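Local coordinates for sphingomyelinase-c (Listeria ivanovii, PDB 1ZWX), which belongs to the endonuclease/exonuclease/phosphatase family and has the two-sheet fold of DNase I-like proteins, at residues 9-14 / 138-143; 133-138 / 182-187. All coordinates share one frame; numbering follows the deposited sequence.

Contact 1 (9-14 / 138-143); sequences GNFKIT and IMKNGK
Phe-11 and Ile-138 are the two buried residues of this contact, and their packing is apolar. The Phe-11 ring meets Ile-138 with its rim: CZ lies 3.7 Å from Ile-138 CD1, which sits in the plane of the ring, and the two side chains arrive from opposite directions. Ile-138 reaches it with CG1 tucked between its backbone N and carbonyl carbon (chi1 62°), CD1 foremost. Tyr-145 stacks on the Phe-11 ring, and Phe-191 meets it with its plane only slightly tilted.

The aliphatic part of Lys-140 supplies a second apolar touch. Its fully extended chain slides past the phenyl group in the opposite sense, its methylenes along the ring edge, with Lys-140 CD 4.0 Å from Phe-11 CD1.

Polar chemistry is confined to the tip of that lysine. Lys-140 NZ stands 3.1 Å from the carbonyl O of Asn-10, the central residue of an inverse gamma turn, but the angle is too poor for a hydrogen bond; the real partner is Asp-48, in a salt bridge. Since Asp-48 also accepts from the backbone N of Lys-12, one carboxylate ties the start of strand 12-20 to the hairpin end of strand 132-140, and the neighbouring carbonyl probably adds a favourable electrostatic pull on the ammonium.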
loop_
_atom_site.group_PDB
_atom_site.type_symbol
_atom_site.label_atom_id
_atom_site.label_comp_id
_atom_site.label_asym_id
_atom_site.label_seq_id
_atom_site.Cartn_x
_atom_site.Cartn_y
_atom_site.Cartn_z
ATOM N N GLY A 9 12.186 -7.257 -16.893
ATOM C CA GLY A 9 12.817 -8.506 -16.500
ATOM C C GLY A 9 12.117 -9.126 -15.315
ATOM O O GLY A 9 10.894 -9.025 -15.201
ATOM N N ASN A 10 12.882 -9.776 -14.443
ATOM C CA ASN A 10 12.304 -10.433 -13.278
ATOM C C ASN A 10 12.244 -9.421 -12.127
ATOM O O ASN A 10 13.073 -9.487 -11.184
ATOM C CB ASN A 10 13.088 -11.694 -12.886
ATOM C CG ASN A 10 12.487 -12.413 -11.662
ATOM O OD1 ASN A 10 11.447 -12.004 -11.109
ATOM N ND2 ASN A 10 13.149 -13.486 -11.233
ATOM N N PHE A 11 11.304 -8.464 -12.245
ATOM C CA PHE A 11 11.053 -7.459 -11.207
ATOM C C PHE A 11 9.818 -7.842 -10.439
ATOM O O PHE A 11 8.802 -8.223 -11.029
ATOM C CB PHE A 11 10.848 -6.081 -11.793
ATOM C CG PHE A 11 11.222 -4.962 -10.859
ATOM C CD1 PHE A 11 12.565 -4.658 -10.627
ATOM C CD2 PHE A 11 10.227 -4.207 -10.196
ATOM C CE1 PHE A 11 12.931 -3.619 -9.784
ATOM C CE2 PHE A 11 10.584 -3.155 -9.352
ATOM C CZ PHE A 11 11.930 -2.857 -9.120
ATOM N N LYS A 12 9.921 -7.719 -9.117
ATOM C CA LYS A 12 8.901 -8.207 -8.208
ATOM C C LYS A 12 8.678 -7.190 -7.076
ATOM O O LYS A 12 9.636 -6.751 -6.420
ATOM C CB LYS A 12 9.345 -9.543 -7.665
ATOM C CG LYS A 12 8.356 -10.244 -6.785
ATOM C CD LYS A 12 8.737 -11.690 -6.695
ATOM C CE LYS A 12 8.589 -12.186 -5.300
ATOM N NZ LYS A 12 9.441 -13.411 -5.071
ATOM N N ILE A 13 7.408 -6.834 -6.859
ATOM C CA ILE A 13 7.007 -5.839 -5.845
ATOM C C ILE A 13 5.923 -6.503 -5.009
ATOM O O ILE A 13 5.024 -7.145 -5.556
ATOM C CB ILE A 13 6.405 -4.571 -6.496
ATOM C CG1 ILE A 13 7.414 -3.910 -7.421
ATOM C CG2 ILE A 13 5.931 -3.545 -5.415
ATOM C CD1 ILE A 13 6.816 -2.874 -8.301
ATOM N N THR A 14 6.019 -6.380 -3.689
ATOM C CA THR A 14 4.944 -6.850 -2.820
ATOM C C THR A 14 4.376 -5.601 -2.146
ATOM O O THR A 14 5.119 -4.710 -1.747
ATOM C CB THR A 14 5.429 -7.899 -1.784
ATOM O OG1 THR A 14 5.702 -9.125 -2.457
ATOM C CG2 THR A 14 4.358 -8.201 -0.726
ATOM N N ILE A 138 14.638 3.818 -8.215
ATOM C CA ILE A 138 15.696 2.914 -7.785
ATOM C C ILE A 138 16.526 2.537 -9.015
ATOM O O ILE A 138 16.031 2.586 -10.149
ATOM C CB ILE A 138 15.171 1.600 -7.097
ATOM C CG1 ILE A 138 14.329 0.755 -8.032
ATOM C CG2 ILE A 138 14.332 1.910 -5.791
ATOM C CD1 ILE A 138 14.744 -0.705 -8.043
ATOM N N MET A 139 17.762 2.108 -8.766
ATOM C CA MET A 139 18.612 1.513 -9.810
ATOM C C MET A 139 18.894 0.074 -9.466
ATOM O O MET A 139 19.427 -0.233 -8.366
ATOM C CB MET A 139 19.909 2.311 -9.925
ATOM C CG MET A 139 19.730 3.739 -10.415
ATOM S SD MET A 139 19.151 3.743 -12.162
ATOM C CE MET A 139 20.533 2.941 -12.979
ATOM N N LYS A 140 18.529 -0.810 -10.389
ATOM C CA LYS A 140 18.829 -2.216 -10.279
ATOM C C LYS A 140 19.773 -2.600 -11.448
ATOM O O LYS A 140 19.349 -2.649 -12.602
ATOM C CB LYS A 140 17.560 -3.059 -10.327
ATOM C CG LYS A 140 17.787 -4.566 -10.139
ATOM C CD LYS A 140 16.508 -5.361 -10.347
ATOM C CE LYS A 140 16.735 -6.870 -10.257
ATOM N NZ LYS A 140 15.536 -7.739 -10.343
ATOM N N ASN A 141 21.038 -2.855 -11.124
ATOM C CA ASN A 141 22.003 -3.376 -12.105
ATOM C C ASN A 141 22.032 -2.530 -13.384
ATOM O O ASN A 141 21.956 -3.078 -14.487
ATOM C CB ASN A 141 21.709 -4.846 -12.403
ATOM C CG ASN A 141 21.787 -5.736 -11.146
ATOM O OD1 ASN A 141 22.554 -5.456 -10.227
ATOM N ND2 ASN A 141 20.961 -6.786 -11.096
ATOM N N GLY A 142 22.078 -1.208 -13.220
ATOM C CA GLY A 142 22.252 -0.268 -14.328
ATOM C C GLY A 142 20.939 0.198 -14.940
ATOM O O GLY A 142 20.933 0.986 -15.914
ATOM N N LYS A 143 19.836 -0.274 -14.357
ATOM C CA LYS A 143 18.504 -0.060 -14.931
ATOM C C LYS A 143 17.575 0.657 -13.945
ATOM O O LYS A 143 17.467 0.253 -12.784
ATOM C CB LYS A 143 17.921 -1.416 -15.316
ATOM C CG LYS A 143 18.708 -2.107 -16.441
ATOM C CD LYS A 143 18.255 -3.544 -16.659
ATOM C CE LYS A 143 18.498 -4.394 -15.432
ATOM N NZ LYS A 143 17.878 -5.753 -15.505
#

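Contact 2 (133-138 / 182-187); sequences FAYVKI and KNIPKD
Segment 133-138, part of strand 132-140, runs extended through its sheet, while 182-187 has no regular structure: it leads from the end of helix 161-182 toward strand 189-193, and Asn-183 leaves the helical conformation with positive phi (58°). The backbones stay well apart, Tyr-135 CA and Lys-182 CA being 10.5 Å from each other, and side chains bridge the gap.

Tyr-135 takes the central part. With CG anti to the backbone N (chi1 163°), its ring reaches out from the strand and is met obliquely by two residues. Lys-182, its chain bent at chi2 and chi4, sets CE 3.8 Å from Tyr-135 CE2; its NZ forms a salt bridge with Glu-113 of the adjacent strand, so the methylene group packs on the ring while the charge is paired elsewhere. Ile-184 brings CD1 to 4.1 Å from Tyr-135 CE1 and equally near the phenol oxygen. That hydroxyl is hydrogen-bonded to His-146 ND1, which helps fix the ring's outer end, and Phe-178 of the helix meets the same ring edge-to-face.

A helix and its outgoing loop packed on the outer face of one of two facing sheets is characteristic of the four-layered alpha/beta sandwich of the DNase I-like fold.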
loop_
_atom_site.group_PDB
_atom_site.type_symbol
_atom_site.label_atom_id
_atom_site.label_comp_id
_atom_site.label_asym_id
_atom_site.label_seq_id
_atom_site.Cartn_x
_atom_site.Cartn_y
_atom_site.Cartn_z
ATOM N N PHE A 133 1.172 9.977 -1.430
ATOM C CA PHE A 133 1.944 8.920 -2.044
ATOM C C PHE A 133 3.437 9.223 -1.916
ATOM O O PHE A 133 3.821 10.379 -1.734
ATOM C CB PHE A 133 1.544 8.687 -3.530
ATOM C CG PHE A 133 1.642 9.909 -4.399
ATOM C CD1 PHE A 133 0.539 10.756 -4.556
ATOM C CD2 PHE A 133 2.804 10.164 -5.158
ATOM C CE1 PHE A 133 0.618 11.896 -5.397
ATOM C CE2 PHE A 133 2.879 11.264 -6.003
ATOM C CZ PHE A 133 1.785 12.146 -6.110
ATOM N N ALA A 134 4.232 8.159 -1.970
ATOM C CA ALA A 134 5.701 8.237 -1.997
ATOM C C ALA A 134 6.163 7.839 -3.397
ATOM O O ALA A 134 5.640 6.894 -3.987
ATOM C CB ALA A 134 6.303 7.250 -0.967
ATOM N N TYR A 135 7.165 8.555 -3.903
ATOM C CA TYR A 135 7.733 8.223 -5.204
ATOM C C TYR A 135 9.191 7.847 -4.933
ATOM O O TYR A 135 9.866 8.560 -4.212
ATOM C CB TYR A 135 7.711 9.466 -6.097
ATOM C CG TYR A 135 8.631 9.354 -7.298
ATOM C CD1 TYR A 135 8.251 8.596 -8.425
ATOM C CD2 TYR A 135 9.907 9.957 -7.288
ATOM C CE1 TYR A 135 9.129 8.473 -9.557
ATOM C CE2 TYR A 135 10.778 9.824 -8.386
ATOM C CZ TYR A 135 10.371 9.101 -9.512
ATOM O OH TYR A 135 11.223 8.968 -10.601
ATOM N N VAL A 136 9.631 6.750 -5.517
ATOM C CA VAL A 136 11.066 6.457 -5.570
ATOM C C VAL A 136 11.531 6.159 -6.999
ATOM O O VAL A 136 10.797 5.561 -7.781
ATOM C CB VAL A 136 11.492 5.294 -4.607
ATOM C CG1 VAL A 136 11.127 5.603 -3.170
ATOM C CG2 VAL A 136 10.944 3.938 -5.017
ATOM N N LYS A 137 12.765 6.553 -7.303
ATOM C CA LYS A 137 13.499 6.005 -8.449
ATOM C C LYS A 137 14.644 5.106 -7.892
ATOM O O LYS A 137 15.424 5.569 -7.118
ATOM C CB LYS A 137 14.076 7.121 -9.315
ATOM C CG LYS A 137 14.826 6.544 -10.593
ATOM C CD LYS A 137 15.583 7.655 -11.348
ATOM C CE LYS A 137 16.219 7.143 -12.691
ATOM N NZ LYS A 137 16.951 8.317 -13.316
ATOM N N ILE A 138 14.638 3.818 -8.215
ATOM C CA ILE A 138 15.696 2.914 -7.785
ATOM C C ILE A 138 16.526 2.537 -9.015
ATOM O O ILE A 138 16.031 2.586 -10.149
ATOM C CB ILE A 138 15.171 1.600 -7.097
ATOM C CG1 ILE A 138 14.329 0.755 -8.032
ATOM C CG2 ILE A 138 14.332 1.910 -5.791
ATOM C CD1 ILE A 138 14.744 -0.705 -8.043
ATOM N N LYS A 182 6.848 15.127 -13.843
ATOM C CA LYS A 182 8.132 14.447 -13.673
ATOM C C LYS A 182 8.888 14.238 -14.991
ATOM O O LYS A 182 10.108 14.186 -15.001
ATOM C CB LYS A 182 7.882 13.080 -13.027
ATOM C CG LYS A 182 8.927 12.658 -12.041
ATOM C CD LYS A 182 8.984 13.622 -10.887
ATOM C CE LYS A 182 10.018 13.190 -9.877
ATOM N NZ LYS A 182 11.383 13.186 -10.440
ATOM N N ASN A 183 8.166 14.071 -16.093
ATOM C CA ASN A 183 8.803 13.891 -17.401
ATOM C C ASN A 183 9.735 12.693 -17.407
ATOM O O ASN A 183 10.883 12.793 -17.838
ATOM C CB ASN A 183 9.618 15.140 -17.792
ATOM C CG ASN A 183 8.752 16.347 -18.097
ATOM O OD1 ASN A 183 7.653 16.228 -18.660
ATOM N ND2 ASN A 183 9.261 17.532 -17.756
ATOM N N ILE A 184 9.248 11.563 -16.916
ATOM C CA ILE A 184 10.029 10.349 -16.897
ATOM C C ILE A 184 10.080 9.795 -18.323
ATOM O O ILE A 184 9.028 9.685 -18.975
ATOM C CB ILE A 184 9.414 9.324 -15.928
ATOM C CG1 ILE A 184 9.368 9.902 -14.506
ATOM C CG2 ILE A 184 10.130 7.988 -16.023
ATOM C CD1 ILE A 184 8.431 9.145 -13.551
ATOM N N PRO A 185 11.301 9.478 -18.824
ATOM C CA PRO A 185 11.444 8.901 -20.167
ATOM C C PRO A 185 10.540 7.715 -20.389
ATOM O O PRO A 185 10.390 6.871 -19.510
ATOM C CB PRO A 185 12.922 8.466 -20.211
ATOM C CG PRO A 185 13.615 9.441 -19.321
ATOM C CD PRO A 185 12.623 9.677 -18.178
ATOM N N LYS A 186 9.943 7.642 -21.581
ATOM C CA LYS A 186 8.958 6.617 -21.882
ATOM C C LYS A 186 9.539 5.227 -21.924
ATOM O O LYS A 186 8.805 4.254 -21.790
ATOM C CB LYS A 186 8.232 6.946 -23.205
ATOM C CG LYS A 186 7.668 8.366 -23.219
ATOM C CD LYS A 186 6.663 8.558 -22.086
ATOM C CE LYS A 186 5.687 9.691 -22.360
ATOM N NZ LYS A 186 4.465 9.543 -21.532
ATOM N N ASP A 187 10.855 5.119 -22.144
ATOM C CA ASP A 187 11.475 3.806 -22.160
ATOM C C ASP A 187 11.798 3.318 -20.734
ATOM O O ASP A 187 12.373 2.264 -20.571
ATOM C CB ASP A 187 12.726 3.739 -23.064
ATOM C CG ASP A 187 13.761 4.789 -22.720
ATOM O OD1 ASP A 187 13.748 5.347 -21.600
ATOM O OD2 ASP A 187 14.645 5.052 -23.569
#

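Both contacts draw on strand 132-140, and Ile-138 belongs to both ranges, though it touches the partner segment in contact 1 alone. Contact 1 lies at the hairpin end of that strand and joins it to the residues leading into strand 12-20, so it links the two six-stranded sheets; it is partly buried, grading from an apolar interior to an exposed asparagine. Contact 2, its centre about 13 Å from that of contact 1, is buried and ties the middle of the strand to the end of helix 161-182 and the loop after it. Each includes a lysine whose methylenes touch an aromatic ring while its ammonium pairs with an acid outside the segments: from the other sheet's side in contact 1, from the neighbouring strand in contact 2.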